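Local coordinates for type I modular polyketide synthase (Streptomyces albus subsp. albus, PDB 6IYR), which probably loads a substituted malonyl extender unit from coenzyme A onto the acyl carrier protein, as the acyltransferase domain of module 8 in salinomycin synthesis, at residues P133-Q138 and I316-A321; A280-N285 and S289-G294; D186-V191 and A248-A253; A194-M199 and D237-S242. All blocks are in the same frame, centred on the assembly; numbering follows the deposited sequence.

Contact 1 (P133-Q138 and I316-A321); sequences PGQGSQ and INVDYA. With PO4 (phosphate ion), chain B.
Gln135 CG sits between the backbone N and the carbonyl carbon (chi1 71°). A second bend at chi2 (89°) turns the amide across Val318 and Ile316. On Val318, CG1 is placed opposite the carbonyl carbon (chi1 -73°) and meets the amide, the two side chains crossing at about a right angle. Gln135 OE1 lies a close 3.1 Å from Val318 CG1. At the other end of the amide, Gln135 NE2 rests 3.6 Å from Ile316 CG2. No hydrogen bond joins the two segments. The 316-321 backbone is kinked by an inverse gamma turn centred on Asn317, closed by Val318 N to Ile316 O.

The phosphate lies beside both segments. Tyr320 OH is 2.8 Å from phosphate O1, which lies at the edge of the phenol ring and in its plane. Gln135 CB is 3.7 Å from the same oxygen. His323 NE2, Gln221 N, Ser322 OG and Arg245 NH1 also bind the ion. Probably from the crystallisation liquor, it is consistent with an anion site in the active-site cleft. Segment 133-138 carries the GQGSQ motif of acyltransferases. Tyr320 to His323 form the YASH motif, usually associated with methylmalonyl-type extender units.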
loop_
_atom_site.group_PDB
_atom_site.type_symbol
_atom_site.label_atom_id
_atom_site.label_comp_id
_atom_site.label_asym_id
_atom_site.label_seq_id
_atom_site.Cartn_x
_atom_site.Cartn_y
_atom_site.Cartn_z
ATOM N N PRO A 133 -0.093 0.880 -4.666
ATOM C CA PRO A 133 -0.914 0.298 -5.727
ATOM C C PRO A 133 -1.575 1.348 -6.566
ATOM O O PRO A 133 -1.484 2.552 -6.265
ATOM C CB PRO A 133 -2.002 -0.500 -4.972
ATOM C CG PRO A 133 -1.727 -0.329 -3.544
ATOM C CD PRO A 133 -0.772 0.826 -3.361
ATOM N N GLY A 134 -2.310 0.868 -7.570
ATOM C CA GLY A 134 -3.145 1.719 -8.410
ATOM C C GLY A 134 -4.596 1.698 -7.930
ATOM O O GLY A 134 -4.908 1.838 -6.756
ATOM N N GLN A 135 -5.468 1.338 -8.844
ATOM C CA GLN A 135 -6.899 1.399 -8.603
ATOM C C GLN A 135 -7.331 0.261 -7.687
ATOM O O GLN A 135 -6.598 -0.734 -7.500
ATOM C CB GLN A 135 -7.624 1.272 -9.946
ATOM C CG GLN A 135 -7.521 -0.125 -10.531
ATOM C CD GLN A 135 -8.651 -1.032 -10.054
ATOM O OE1 GLN A 135 -9.794 -0.596 -9.859
ATOM N NE2 GLN A 135 -8.324 -2.282 -9.819
ATOM N N GLY A 136 -8.539 0.398 -7.143
ATOM C CA GLY A 136 -9.202 -0.703 -6.406
ATOM C C GLY A 136 -9.158 -0.536 -4.881
ATOM O O GLY A 136 -9.811 -1.263 -4.167
ATOM N N SER A 137 -8.319 0.349 -4.351
ATOM C CA SER A 137 -8.205 0.439 -2.883
ATOM C C SER A 137 -9.155 1.464 -2.220
ATOM O O SER A 137 -9.192 1.568 -0.985
ATOM C CB SER A 137 -6.718 0.625 -2.421
ATOM O OG SER A 137 -5.964 1.529 -3.231
ATOM N N GLN A 138 -10.031 2.108 -2.992
ATOM C CA GLN A 138 -10.826 3.196 -2.447
ATOM C C GLN A 138 -12.041 2.733 -1.622
ATOM O O GLN A 138 -12.650 1.754 -1.937
ATOM C CB GLN A 138 -11.291 4.157 -3.550
ATOM C CG GLN A 138 -12.469 3.662 -4.357
ATOM C CD GLN A 138 -12.049 2.611 -5.347
ATOM O OE1 GLN A 138 -10.863 2.414 -5.622
ATOM N NE2 GLN A 138 -13.017 1.874 -5.834
ATOM N N ILE A 316 -12.573 -6.914 -13.609
ATOM C CA ILE A 316 -12.261 -5.949 -12.546
ATOM C C ILE A 316 -13.214 -4.772 -12.706
ATOM O O ILE A 316 -13.579 -4.435 -13.834
ATOM C CB ILE A 316 -10.826 -5.418 -12.693
ATOM C CG1 ILE A 316 -9.823 -6.519 -12.350
ATOM C CG2 ILE A 316 -10.600 -4.185 -11.826
ATOM C CD1 ILE A 316 -8.433 -6.220 -12.868
ATOM N N ASN A 317 -13.616 -4.129 -11.605
ATOM C CA ASN A 317 -14.520 -2.963 -11.693
ATOM C C ASN A 317 -13.808 -1.662 -12.062
ATOM O O ASN A 317 -13.452 -0.864 -11.194
ATOM C CB ASN A 317 -15.316 -2.753 -10.401
ATOM C CG ASN A 317 -16.544 -1.893 -10.629
ATOM O OD1 ASN A 317 -16.434 -0.758 -11.080
ATOM N ND2 ASN A 317 -17.713 -2.487 -10.483
ATOM N N VAL A 318 -13.505 -1.516 -13.348
ATOM C CA VAL A 318 -12.998 -0.266 -13.912
ATOM C C VAL A 318 -13.610 -0.212 -15.277
ATOM O O VAL A 318 -13.946 -1.255 -15.843
ATOM C CB VAL A 318 -11.469 -0.257 -14.108
ATOM C CG1 VAL A 318 -10.745 -0.140 -12.786
ATOM C CG2 VAL A 318 -11.011 -1.503 -14.855
ATOM N N ASP A 319 -13.722 0.970 -15.861
ATOM C CA ASP A 319 -14.322 1.020 -17.179
ATOM C C ASP A 319 -13.391 1.663 -18.181
ATOM O O ASP A 319 -13.859 2.232 -19.166
ATOM C CB ASP A 319 -15.657 1.769 -17.136
ATOM C CG ASP A 319 -15.491 3.185 -16.637
ATOM O OD1 ASP A 319 -14.324 3.656 -16.597
ATOM O OD2 ASP A 319 -16.516 3.861 -16.424
ATOM N N TYR A 320 -12.083 1.541 -17.962
ATOM C CA TYR A 320 -11.126 1.990 -18.969
ATOM C C TYR A 320 -10.069 0.949 -19.097
ATOM O O TYR A 320 -9.896 0.115 -18.211
ATOM C CB TYR A 320 -10.500 3.334 -18.618
ATOM C CG TYR A 320 -9.802 3.359 -17.291
ATOM C CD1 TYR A 320 -10.509 3.619 -16.117
ATOM C CD2 TYR A 320 -8.444 3.059 -17.182
ATOM C CE1 TYR A 320 -9.907 3.480 -14.864
ATOM C CE2 TYR A 320 -7.802 3.068 -15.936
ATOM C CZ TYR A 320 -8.545 3.274 -14.779
ATOM O OH TYR A 320 -7.954 3.183 -13.537
ATOM N N ALA A 321 -9.493 0.907 -20.288
ATOM C CA ALA A 321 -8.423 0.002 -20.644
ATOM C C ALA A 321 -7.102 0.791 -20.784
ATOM O O ALA A 321 -6.648 1.113 -21.893
ATOM C CB ALA A 321 -8.755 -0.698 -21.947
HETATM P P PO4 B . -4.402 2.958 -13.623
HETATM O O1 PO4 B . -5.415 2.352 -12.671
HETATM O O2 PO4 B . -4.844 4.058 -14.604
HETATM O O3 PO4 B . -3.367 3.547 -12.678
HETATM O O4 PO4 B . -3.948 1.814 -14.489
#

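Contact 2 (A280-N285 and S289-G294); sequences ALASVN and STVVSG
Val291 faces Ser283 across two antiparallel strands, and its side chain packs against the polar groups of the partner strand. Val291 CB lies 3.2 Å from Ser283 OG. The CG2 branch stays near the same hydroxyl and reaches Asn285 ND2 at 3.6 Å, the two side chains meeting at a slant. CG1, placed opposite the backbone N (chi1 177°), points the other way along the strand and comes within 4.5 Å of Ala282 CB. Asn285 ND2 also makes a weak bond to Ser283 OG, while its OD1 is taken by His219 NE2.

Strands 279-286 and 289-294 form a beta hairpin in the mixed sheet of the small, ferredoxin-like subdomain of the acyltransferase. The pairing slips by one residue in a classic beta bulge, where Ala282 and Ser283 share Val291 as partner. Val291 O accepts two amides, Ala282 N at 2.8 Å and Ser283 N at 3.1 Å. Val291 N returns a bond to Ser283 O at 2.9 Å.

Beyond the bulge, Ala280 and Ser293 form a hydrogen-bonded pair, and Leu281 faces Val292 as a non-hydrogen-bonded one. Leu281 CD1 leans 4.1 Å from Thr290 CB, crossing it at about a right angle. Ala280 and Ala282 both put their CB near Ser293 OG, which is hydrogen-bonded to Ser322 O. Toward the turn, Asn285 N donates to Ser289 O at 2.9 Å.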
loop_
_atom_site.group_PDB
_atom_site.type_symbol
_atom_site.label_atom_id
_atom_site.label_comp_id
_atom_site.label_asym_id
_atom_site.label_seq_id
_atom_site.Cartn_x
_atom_site.Cartn_y
_atom_site.Cartn_z
ATOM N N ALA A 280 -4.579 -6.257 -24.325
ATOM C CA ALA A 280 -3.190 -5.965 -24.021
ATOM C C ALA A 280 -2.867 -6.572 -22.669
ATOM O O ALA A 280 -3.738 -6.711 -21.790
ATOM C CB ALA A 280 -2.945 -4.466 -24.029
ATOM N N LEU A 281 -1.616 -6.964 -22.496
ATOM C CA LEU A 281 -1.132 -7.373 -21.181
ATOM C C LEU A 281 -0.885 -6.147 -20.299
ATOM O O LEU A 281 0.037 -5.359 -20.530
ATOM C CB LEU A 281 0.137 -8.215 -21.310
ATOM C CG LEU A 281 0.615 -8.727 -19.934
ATOM C CD1 LEU A 281 -0.437 -9.536 -19.198
ATOM C CD2 LEU A 281 1.857 -9.560 -20.150
ATOM N N ALA A 282 -1.809 -5.870 -19.395
ATOM C CA ALA A 282 -1.741 -4.614 -18.653
ATOM C C ALA A 282 -0.831 -4.726 -17.428
ATOM O O ALA A 282 -0.068 -3.799 -17.133
ATOM C CB ALA A 282 -3.116 -4.157 -18.255
ATOM N N SER A 283 -0.848 -5.862 -16.738
ATOM C CA SER A 283 0.000 -5.953 -15.561
ATOM C C SER A 283 0.337 -7.381 -15.261
ATOM O O SER A 283 -0.460 -8.281 -15.520
ATOM C CB SER A 283 -0.667 -5.233 -14.360
ATOM O OG SER A 283 -1.662 -6.011 -13.762
ATOM N N VAL A 284 1.566 -7.589 -14.811
ATOM C CA VAL A 284 1.987 -8.875 -14.278
ATOM C C VAL A 284 2.285 -8.717 -12.803
ATOM O O VAL A 284 3.284 -8.093 -12.436
ATOM C CB VAL A 284 3.258 -9.365 -14.974
ATOM C CG1 VAL A 284 3.674 -10.745 -14.462
ATOM C CG2 VAL A 284 3.034 -9.385 -16.477
ATOM N N ASN A 285 1.424 -9.306 -11.978
ATOM C CA ASN A 285 1.420 -9.080 -10.551
ATOM C C ASN A 285 1.982 -10.221 -9.711
ATOM O O ASN A 285 2.217 -10.039 -8.535
ATOM C CB ASN A 285 0.028 -8.746 -10.105
ATOM C CG ASN A 285 -0.484 -7.514 -10.788
ATOM O OD1 ASN A 285 0.284 -6.660 -11.173
ATOM N ND2 ASN A 285 -1.747 -7.502 -11.099
ATOM N N SER A 289 -0.537 -14.563 -11.933
ATOM C CA SER A 289 -1.439 -13.509 -11.644
ATOM C C SER A 289 -1.206 -12.306 -12.568
ATOM O O SER A 289 -0.183 -11.625 -12.469
ATOM C CB SER A 289 -1.265 -13.202 -10.156
ATOM O OG SER A 289 -2.042 -12.109 -9.812
ATOM N N THR A 290 -2.103 -12.112 -13.537
ATOM C CA THR A 290 -1.933 -11.099 -14.560
ATOM C C THR A 290 -3.253 -10.392 -14.787
ATOM O O THR A 290 -4.307 -10.888 -14.379
ATOM C CB THR A 290 -1.543 -11.700 -15.916
ATOM O OG1 THR A 290 -2.693 -12.354 -16.453
ATOM C CG2 THR A 290 -0.431 -12.705 -15.789
ATOM N N VAL A 291 -3.170 -9.201 -15.368
ATOM C CA VAL A 291 -4.342 -8.405 -15.704
ATOM C C VAL A 291 -4.262 -8.064 -17.197
ATOM O O VAL A 291 -3.202 -7.659 -17.707
ATOM C CB VAL A 291 -4.459 -7.139 -14.816
ATOM C CG1 VAL A 291 -5.659 -6.300 -15.240
ATOM C CG2 VAL A 291 -4.614 -7.515 -13.340
ATOM N N VAL A 292 -5.370 -8.293 -17.894
ATOM C CA VAL A 292 -5.496 -7.961 -19.292
ATOM C C VAL A 292 -6.496 -6.859 -19.512
ATOM O O VAL A 292 -7.574 -6.849 -18.918
ATOM C CB VAL A 292 -5.942 -9.214 -20.073
ATOM C CG1 VAL A 292 -6.289 -8.906 -21.513
ATOM C CG2 VAL A 292 -4.868 -10.257 -19.977
ATOM N N SER A 293 -6.137 -5.886 -20.335
ATOM C CA SER A 293 -7.035 -4.770 -20.581
ATOM C C SER A 293 -7.474 -4.778 -22.032
ATOM O O SER A 293 -6.749 -5.284 -22.860
ATOM C CB SER A 293 -6.349 -3.435 -20.275
ATOM O OG SER A 293 -5.333 -3.108 -21.204
ATOM N N GLY A 294 -8.592 -4.112 -22.343
ATOM C CA GLY A 294 -9.003 -3.926 -23.720
ATOM C C GLY A 294 -10.506 -3.689 -23.851
ATOM O O GLY A 294 -11.166 -3.215 -22.930
#

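Contact 3 (D186-V191 and A248-A253); sequences DRVDVV and ALLALA
Val188 is wedged against two successive leucines. Its two methyls divide the work. CG2 meets Leu249 CD1 at 3.9 Å, the side chains crossing at about a right angle, and also approaches Leu249 CB. CG1 is turned to Leu250, and its 3.3 Å distance to Leu250 CD1 is tighter than normal van der Waals contact. Leu250 is modelled with both torsions off the usual staggered values (chi2 -1°) and also touches a crystal neighbour, so that short distance and the placing of both its methyls are doubtful. As modelled, the Leu250 methyls also reach Asp189, the two side chains crossing at a slant: CD2 is 3.9 Å from Asp189 CB, and CD1 is 3.6 Å from Asp189 OD1. No hydrogen bond crosses this contact.

One step out, Arg187 holds the Asp189 carboxylate side-on. Arg187 NE donates to OD1 at 3.0 Å, and NH1 donates to OD2 at 2.8 Å in a nearly straight bond (174°). Both bonds use the syn side of the carboxylate and lie close to the guanidinium plane. This two-nitrogen grip fixes the rotation of the carboxylate. Val190 CG2 sits over one face of the guanidinium group, near its border.

Arg187 occupies the N-cap position of helix 188-208, and its carbonyl O accepts from both Val190 N and Val191 N. Opposite, the chain makes a short 3-10 turn at Leu250 and Ala251. The contact therefore joins the first turn of a large-subdomain helix to the connection between helix 235-248 and strand 257-261, where the chain passes into the ferredoxin-like subdomain.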
loop_
_atom_site.group_PDB
_atom_site.type_symbol
_atom_site.label_atom_id
_atom_site.label_comp_id
_atom_site.label_asym_id
_atom_site.label_seq_id
_atom_site.Cartn_x
_atom_site.Cartn_y
_atom_site.Cartn_z
ATOM N N ASP A 186 -16.699 7.274 -8.978
ATOM C CA ASP A 186 -16.982 6.782 -10.319
ATOM C C ASP A 186 -16.388 7.733 -11.354
ATOM O O ASP A 186 -16.389 7.425 -12.518
ATOM C CB ASP A 186 -18.513 6.660 -10.561
ATOM C CG ASP A 186 -18.964 5.212 -10.888
ATOM O OD1 ASP A 186 -18.611 4.287 -10.108
ATOM O OD2 ASP A 186 -19.715 5.011 -11.893
ATOM N N ARG A 187 -15.784 8.829 -10.933
ATOM C CA ARG A 187 -15.058 9.671 -11.857
ATOM C C ARG A 187 -13.576 9.417 -11.695
ATOM O O ARG A 187 -13.010 9.651 -10.616
ATOM C CB ARG A 187 -15.376 11.151 -11.608
ATOM C CG ARG A 187 -16.644 11.580 -12.318
ATOM C CD ARG A 187 -17.059 12.985 -11.923
ATOM N NE ARG A 187 -15.999 13.970 -12.092
ATOM C CZ ARG A 187 -16.079 15.209 -11.614
ATOM N NH1 ARG A 187 -15.075 16.050 -11.769
ATOM N NH2 ARG A 187 -17.176 15.623 -10.984
ATOM N N VAL A 188 -12.927 9.049 -12.800
ATOM C CA VAL A 188 -11.497 8.775 -12.783
ATOM C C VAL A 188 -10.668 10.012 -12.358
ATOM O O VAL A 188 -9.652 9.865 -11.682
ATOM C CB VAL A 188 -11.013 8.171 -14.131
ATOM C CG1 VAL A 188 -11.140 9.171 -15.269
ATOM C CG2 VAL A 188 -9.578 7.664 -14.027
ATOM N N ASP A 189 -11.160 11.206 -12.659
ATOM C CA ASP A 189 -10.458 12.431 -12.341
ATOM C C ASP A 189 -10.609 12.785 -10.886
ATOM O O ASP A 189 -9.958 13.680 -10.430
ATOM C CB ASP A 189 -10.913 13.624 -13.221
ATOM C CG ASP A 189 -12.362 14.040 -13.003
ATOM O OD1 ASP A 189 -13.274 13.164 -13.020
ATOM O OD2 ASP A 189 -12.628 15.279 -12.988
ATOM N N VAL A 190 -11.515 12.112 -10.189
ATOM C CA VAL A 190 -11.707 12.291 -8.734
ATOM C C VAL A 190 -10.955 11.196 -7.993
ATOM O O VAL A 190 -10.148 11.470 -7.089
ATOM C CB VAL A 190 -13.192 12.248 -8.394
ATOM C CG1 VAL A 190 -13.423 12.319 -6.881
ATOM C CG2 VAL A 190 -13.876 13.433 -9.045
ATOM N N VAL A 191 -11.180 9.948 -8.387
ATOM C CA VAL A 191 -10.695 8.855 -7.582
ATOM C C VAL A 191 -9.181 8.795 -7.590
ATOM O O VAL A 191 -8.594 8.465 -6.574
ATOM C CB VAL A 191 -11.345 7.500 -7.903
ATOM C CG1 VAL A 191 -10.952 6.914 -9.260
ATOM C CG2 VAL A 191 -10.995 6.497 -6.834
ATOM N N ALA A 248 -7.110 13.351 -18.399
ATOM C CA ALA A 248 -6.968 12.920 -19.800
ATOM C C ALA A 248 -7.681 11.589 -19.977
ATOM O O ALA A 248 -8.394 11.370 -20.972
ATOM C CB ALA A 248 -5.501 12.797 -20.170
ATOM N N LEU A 249 -7.560 10.735 -18.962
ATOM C CA LEU A 249 -8.236 9.445 -18.926
ATOM C C LEU A 249 -9.755 9.465 -19.024
ATOM O O LEU A 249 -10.382 8.441 -19.270
ATOM C CB LEU A 249 -7.899 8.699 -17.628
ATOM C CG LEU A 249 -6.704 7.754 -17.691
ATOM C CD1 LEU A 249 -6.463 7.077 -16.350
ATOM C CD2 LEU A 249 -6.838 6.713 -18.793
ATOM N N LEU A 250 -10.352 10.587 -18.686
ATOM C CA LEU A 250 -11.767 10.770 -18.902
ATOM C C LEU A 250 -12.183 10.358 -20.305
ATOM O O LEU A 250 -13.299 9.868 -20.505
ATOM C CB LEU A 250 -12.106 12.226 -18.710
ATOM C CG LEU A 250 -12.674 12.757 -17.402
ATOM C CD1 LEU A 250 -12.894 11.738 -16.334
ATOM C CD2 LEU A 250 -12.005 14.018 -16.910
ATOM N N ALA A 251 -11.288 10.506 -21.273
ATOM C CA ALA A 251 -11.652 10.239 -22.665
ATOM C C ALA A 251 -11.696 8.762 -22.916
ATOM O O ALA A 251 -12.089 8.353 -23.994
ATOM C CB ALA A 251 -10.637 10.879 -23.606
ATOM N N LEU A 252 -11.162 7.959 -22.000
ATOM C CA LEU A 252 -11.197 6.505 -22.167
ATOM C C LEU A 252 -12.272 5.803 -21.368
ATOM O O LEU A 252 -12.523 4.597 -21.568
ATOM C CB LEU A 252 -9.850 5.865 -21.841
ATOM C CG LEU A 252 -8.660 6.236 -22.716
ATOM C CD1 LEU A 252 -7.591 5.174 -22.517
ATOM C CD2 LEU A 252 -9.024 6.385 -24.169
ATOM N N ALA A 253 -12.910 6.530 -20.464
ATOM C CA ALA A 253 -13.844 5.916 -19.506
ATOM C C ALA A 253 -15.071 5.417 -20.234
ATOM O O ALA A 253 -15.580 6.101 -21.102
ATOM C CB ALA A 253 -14.265 6.918 -18.439
#

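Contact 4 (A194-M199 and D237-S242); sequences ALWAVM and DAAKVS
Trp196 lies flat against three residues of the facing helix and carries the whole contact. Its CG is anti to the backbone N (chi1 172°), which extends the indole toward helix 235-248.

Two CH-pi contacts fall on one face of the ring. Ala239 CA stands 4.1 Å from the centroid of the six-membered ring of Trp196. Ser242 CB stands 4.2 Å from the centroid of its five-membered ring. Both approach close to the ring normal.

Apolar contacts lie along the benzo side. Trp196 CZ2 meets Ala238 CB at 3.8 Å, and CH2 meets Ala239 CB at 3.8 Å. The small alanines let the indole lie close to the helix backbone.

Polar groups add no hydrogen bond between the segments. Ser242 OG comes 3.5 Å from Trp196 CB, while Trp196 NE1 makes a weak bond to Ile224 O.

The short helical segments run roughly antiparallel (148°), and their axes come within 10.2 Å at closest approach. Trp196 also touches Ala225 of helix 222-230 and Cys160 of helix 151-164. It thus sits among helices 151-164, 222-230 and 235-248 of the large, alpha/beta-hydrolase-like subdomain.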
loop_
_atom_site.group_PDB
_atom_site.type_symbol
_atom_site.label_atom_id
_atom_site.label_comp_id
_atom_site.label_asym_id
_atom_site.label_seq_id
_atom_site.Cartn_x
_atom_site.Cartn_y
_atom_site.Cartn_z
ATOM N N ALA A 194 -7.391 11.480 -5.309
ATOM C CA ALA A 194 -7.773 11.220 -3.916
ATOM C C ALA A 194 -6.933 10.053 -3.372
ATOM O O ALA A 194 -6.320 10.110 -2.282
ATOM C CB ALA A 194 -9.255 10.901 -3.879
ATOM N N LEU A 195 -6.812 9.012 -4.180
ATOM C CA LEU A 195 -5.999 7.875 -3.776
ATOM C C LEU A 195 -4.522 8.254 -3.688
ATOM O O LEU A 195 -3.817 7.794 -2.829
ATOM C CB LEU A 195 -6.156 6.696 -4.715
ATOM C CG LEU A 195 -7.402 5.818 -4.494
ATOM C CD1 LEU A 195 -7.512 4.746 -5.599
ATOM C CD2 LEU A 195 -7.311 5.173 -3.115
ATOM N N TRP A 196 -4.048 9.015 -4.656
ATOM C CA TRP A 196 -2.699 9.532 -4.623
ATOM C C TRP A 196 -2.412 10.180 -3.242
ATOM O O TRP A 196 -1.390 9.890 -2.623
ATOM C CB TRP A 196 -2.517 10.563 -5.752
ATOM C CG TRP A 196 -1.197 11.281 -5.649
ATOM C CD1 TRP A 196 0.013 10.789 -5.969
ATOM C CD2 TRP A 196 -0.989 12.575 -5.143
ATOM N NE1 TRP A 196 0.975 11.711 -5.719
ATOM C CE2 TRP A 196 0.390 12.817 -5.178
ATOM C CE3 TRP A 196 -1.821 13.532 -4.569
ATOM C CZ2 TRP A 196 0.950 13.995 -4.716
ATOM C CZ3 TRP A 196 -1.267 14.722 -4.173
ATOM C CH2 TRP A 196 0.105 14.924 -4.196
ATOM N N ALA A 197 -3.270 11.099 -2.838
ATOM C CA ALA A 197 -3.083 11.877 -1.631
ATOM C C ALA A 197 -3.118 11.022 -0.383
ATOM O O ALA A 197 -2.274 11.184 0.511
ATOM C CB ALA A 197 -4.153 12.948 -1.542
ATOM N N VAL A 198 -3.985 10.016 -0.392
ATOM C CA VAL A 198 -4.038 9.056 0.711
ATOM C C VAL A 198 -2.759 8.266 0.813
ATOM O O VAL A 198 -2.188 8.149 1.891
ATOM C CB VAL A 198 -5.247 8.111 0.594
ATOM C CG1 VAL A 198 -5.169 6.941 1.578
ATOM C CG2 VAL A 198 -6.525 8.893 0.766
ATOM N N MET A 199 -2.290 7.731 -0.299
ATOM C CA MET A 199 -1.082 6.919 -0.269
ATOM C C MET A 199 0.171 7.730 0.116
ATOM O O MET A 199 1.027 7.266 0.916
ATOM C CB MET A 199 -0.874 6.222 -1.599
ATOM C CG MET A 199 -1.953 5.202 -1.984
ATOM S SD MET A 199 -1.448 4.247 -3.443
ATOM C CE MET A 199 -1.758 5.514 -4.674
ATOM N N ASP A 237 4.362 18.986 -8.329
ATOM C CA ASP A 237 4.509 18.279 -9.587
ATOM C C ASP A 237 3.835 16.906 -9.575
ATOM O O ASP A 237 3.235 16.529 -10.566
ATOM C CB ASP A 237 5.969 18.139 -9.981
ATOM C CG ASP A 237 6.532 19.444 -10.633
ATOM O OD1 ASP A 237 5.743 20.356 -10.962
ATOM O OD2 ASP A 237 7.737 19.467 -10.933
ATOM N N ALA A 238 3.972 16.149 -8.491
ATOM C CA ALA A 238 3.311 14.854 -8.406
ATOM C C ALA A 238 1.787 15.020 -8.432
ATOM O O ALA A 238 1.115 14.312 -9.143
ATOM C CB ALA A 238 3.791 14.073 -7.188
ATOM N N ALA A 239 1.276 16.088 -7.835
ATOM C CA ALA A 239 -0.137 16.343 -7.843
ATOM C C ALA A 239 -0.611 16.704 -9.234
ATOM O O ALA A 239 -1.741 16.424 -9.615
ATOM C CB ALA A 239 -0.467 17.480 -6.893
ATOM N N LYS A 240 0.161 17.529 -9.918
ATOM C CA LYS A 240 -0.164 17.846 -11.271
ATOM C C LYS A 240 -0.227 16.554 -12.142
ATOM O O LYS A 240 -1.202 16.336 -12.837
ATOM C CB LYS A 240 0.851 18.844 -11.809
ATOM C CG LYS A 240 0.622 19.292 -13.229
ATOM C CD LYS A 240 1.797 20.195 -13.638
ATOM C CE LYS A 240 1.475 21.057 -14.839
ATOM N NZ LYS A 240 2.407 22.209 -14.945
ATOM N N VAL A 241 0.792 15.711 -12.087
ATOM C CA VAL A 241 0.768 14.451 -12.856
ATOM C C VAL A 241 -0.461 13.628 -12.502
ATOM O O VAL A 241 -1.195 13.207 -13.400
ATOM C CB VAL A 241 2.029 13.612 -12.646
ATOM C CG1 VAL A 241 1.946 12.279 -13.387
ATOM C CG2 VAL A 241 3.256 14.368 -13.151
ATOM N N SER A 242 -0.819 13.609 -11.214
ATOM C CA SER A 242 -1.910 12.763 -10.770
ATOM C C SER A 242 -3.223 13.273 -11.329
ATOM O O SER A 242 -3.986 12.513 -11.917
ATOM C CB SER A 242 -1.986 12.691 -9.238
ATOM O OG SER A 242 -3.141 11.941 -8.864
#

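In the fold
Contact 1 closes the longest loop, and the other three are nested within it. It also touches each of them. Its centre is about 12 Å from that of contact 2 and about 11 Å from that of contact 3. Contacts 2 and 4 lie in different subdomains, with centres about 23 Å apart and no touch. Contacts 3 and 4 share helix 188-208. The phosphate marks the probable active site between the subdomains: Tyr320 of contact 1 lies beside it, and Leu249 of contact 3 has its side chain about 4 Å away. The nearby Gly218, Ser220 and Gly222 fit a nucleophile elbow, with Ser220 and His323 the likely catalytic pair.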